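Local coordinates for type IV secretion system protein DotB (Yersinia pseudotuberculosis IP 31758, PDB 6GEF), which probably hydrolyses ATP as an AAA+ ATPase of the GSP E family, working for a type IVb secretion system, at residues L316-R321 against Q352-S357. Sequence-based numbering, arbitrary orientation.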
loop_
_atom_site.group_PDB
_atom_site.type_symbol
_atom_site.label_atom_id
_atom_site.label_comp_id
_atom_site.label_asym_id
_atom_site.label_seq_id
_atom_site.Cartn_x
_atom_site.Cartn_y
_atom_site.Cartn_z
ATOM N N LEU A 316 -16.420 -22.214 22.904
ATOM C CA LEU A 316 -15.379 -22.276 23.941
ATOM C C LEU A 316 -15.787 -23.160 25.099
ATOM O O LEU A 316 -14.968 -23.913 25.617
ATOM C CB LEU A 316 -15.033 -20.861 24.404
ATOM C CG LEU A 316 -13.941 -20.746 25.440
ATOM C CD1 LEU A 316 -14.410 -21.355 26.718
ATOM C CD2 LEU A 316 -12.671 -21.396 24.956
ATOM N N VAL A 317 -17.042 -23.085 25.519
ATOM C CA VAL A 317 -17.517 -23.927 26.614
ATOM C C VAL A 317 -17.593 -25.387 26.158
ATOM O O VAL A 317 -17.222 -26.298 26.901
ATOM C CB VAL A 317 -18.862 -23.418 27.156
ATOM C CG1 VAL A 317 -19.422 -24.375 28.172
ATOM C CG2 VAL A 317 -18.686 -22.045 27.772
ATOM N N GLU A 318 -18.110 -25.628 24.942
ATOM C CA GLU A 318 -18.309 -26.985 24.483
ATOM C C GLU A 318 -16.998 -27.709 24.136
ATOM O O GLU A 318 -16.954 -28.930 24.167
ATOM C CB GLU A 318 -19.250 -27.007 23.277
ATOM C CG GLU A 318 -20.706 -26.809 23.630
ATOM C CD GLU A 318 -21.469 -28.102 23.782
ATOM O OE1 GLU A 318 -21.719 -28.500 24.956
ATOM O OE2 GLU A 318 -21.833 -28.689 22.729
ATOM N N THR A 319 -15.956 -26.960 23.816
ATOM C CA THR A 319 -14.696 -27.543 23.393
ATOM C C THR A 319 -13.674 -27.637 24.522
ATOM O O THR A 319 -12.795 -28.506 24.489
ATOM C CB THR A 319 -14.065 -26.731 22.244
ATOM O OG1 THR A 319 -15.082 -26.403 21.300
ATOM C CG2 THR A 319 -13.002 -27.517 21.557
ATOM N N THR A 320 -13.776 -26.770 25.536
ATOM C CA THR A 320 -12.891 -26.860 26.682
ATOM C C THR A 320 -13.209 -28.109 27.499
ATOM O O THR A 320 -14.374 -28.404 27.772
ATOM C CB THR A 320 -13.053 -25.621 27.557
ATOM O OG1 THR A 320 -12.883 -24.435 26.748
ATOM C CG2 THR A 320 -12.009 -25.625 28.671
ATOM N N ARG A 321 -12.174 -28.868 27.860
ATOM C CA ARG A 321 -12.323 -30.039 28.701
ATOM C C ARG A 321 -11.720 -29.890 30.091
ATOM O O ARG A 321 -12.051 -30.676 30.988
ATOM C CB ARG A 321 -11.724 -31.275 28.002
ATOM C CG ARG A 321 -12.742 -32.097 27.225
ATOM C CD ARG A 321 -14.113 -32.088 27.900
ATOM N NE ARG A 321 -14.705 -33.416 27.984
ATOM C CZ ARG A 321 -14.595 -34.204 29.052
ATOM N NH1 ARG A 321 -13.911 -33.801 30.137
ATOM N NH2 ARG A 321 -15.179 -35.407 29.055
ATOM N N GLN A 352 -23.996 -26.075 32.924
ATOM C CA GLN A 352 -24.139 -24.963 33.848
ATOM C C GLN A 352 -23.668 -23.645 33.233
ATOM O O GLN A 352 -24.308 -22.606 33.402
ATOM C CB GLN A 352 -23.391 -25.240 35.154
ATOM C CG GLN A 352 -23.603 -24.167 36.216
ATOM C CD GLN A 352 -25.055 -23.710 36.356
ATOM O OE1 GLN A 352 -25.790 -23.573 35.391
ATOM N NE2 GLN A 352 -25.502 -23.581 37.570
ATOM N N LEU A 353 -22.560 -23.701 32.489
ATOM C CA LEU A 353 -22.011 -22.476 31.912
ATOM C C LEU A 353 -22.878 -21.974 30.783
ATOM O O LEU A 353 -23.102 -20.759 30.654
ATOM C CB LEU A 353 -20.568 -22.708 31.448
ATOM C CG LEU A 353 -19.489 -22.661 32.517
ATOM C CD1 LEU A 353 -18.178 -23.209 31.970
ATOM C CD2 LEU A 353 -19.335 -21.231 33.017
ATOM N N LEU A 354 -23.355 -22.875 29.925
ATOM C CA LEU A 354 -24.287 -22.485 28.864
ATOM C C LEU A 354 -25.626 -21.916 29.426
ATOM O O LEU A 354 -26.139 -20.940 28.924
ATOM C CB LEU A 354 -24.595 -23.650 27.954
ATOM C CG LEU A 354 -23.430 -24.254 27.180
ATOM C CD1 LEU A 354 -23.816 -25.641 26.620
ATOM C CD2 LEU A 354 -23.011 -23.261 26.090
ATOM N N SER A 355 -26.041 -22.451 30.569
ATOM C CA SER A 355 -27.464 -22.372 30.931
ATOM C C SER A 355 -27.882 -21.021 31.515
ATOM O O SER A 355 -28.862 -20.442 31.070
ATOM C CB SER A 355 -27.832 -23.473 31.929
ATOM O OG SER A 355 -27.317 -24.737 31.535
ATOM N N LEU A 356 -27.024 -20.466 32.357
ATOM C CA LEU A 356 -27.198 -19.083 32.822
ATOM C C LEU A 356 -27.394 -18.129 31.670
ATOM O O LEU A 356 -27.449 -18.557 30.499
ATOM C CB LEU A 356 -25.973 -18.686 33.658
ATOM C CG LEU A 356 -25.948 -19.268 35.101
ATOM C CD1 LEU A 356 -25.252 -18.324 36.089
ATOM C CD2 LEU A 356 -27.317 -19.661 35.703
ATOM N N SER A 357 -27.565 -16.859 31.942
ATOM C CA SER A 357 -27.592 -15.831 30.894
ATOM C C SER A 357 -26.317 -15.917 30.019
ATOM O O SER A 357 -26.382 -15.892 28.796
ATOM C CB SER A 357 -27.750 -14.446 31.487
ATOM O OG SER A 357 -27.480 -13.444 30.545
#
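With chi1 of V317 at 173°, CG1 stands anti to the backbone N, and this turns the methyl toward two leucines, meeting L353 at CB and L354 at its branch carbon CG. The contact is helix-on-helix packing at the edge of the mixed sheet of what is, by family, a P-loop NTPase fold, joining the last turns of helices 306-319 and 347-355, which the strand pair 320-330 and 336-344 at one side of that sheet connects. V317 and L353 have the closest CA atoms, 7.1 Å apart. V317 CG1 lies 3.9 Å from L353 CB. The same methyl is 4.1 Å from L354 CG, thus reaching both neighbours. The V317 and L354 side chains run past one another in opposite senses.

No hydrogen bond links the two segments, and the 184 Å² buried between them is mainly apolar. R350, on the same helix as the leucines, makes weak hydrogen bonds to the carbonyl oxygens of V317 (from NE) and E318 (from NH2), near the end of helix 306-319. L353 also packs against V362 and L369 of helix 362-372, whereas L354 also touches H393 of a second subunit, placing the contact beside a subunit interface. At the more exposed margin the E318 chain, bent at chi2 (-96°), crosses L354 nearly perpendicularly, its OE1 3.9 Å from L354 CD1.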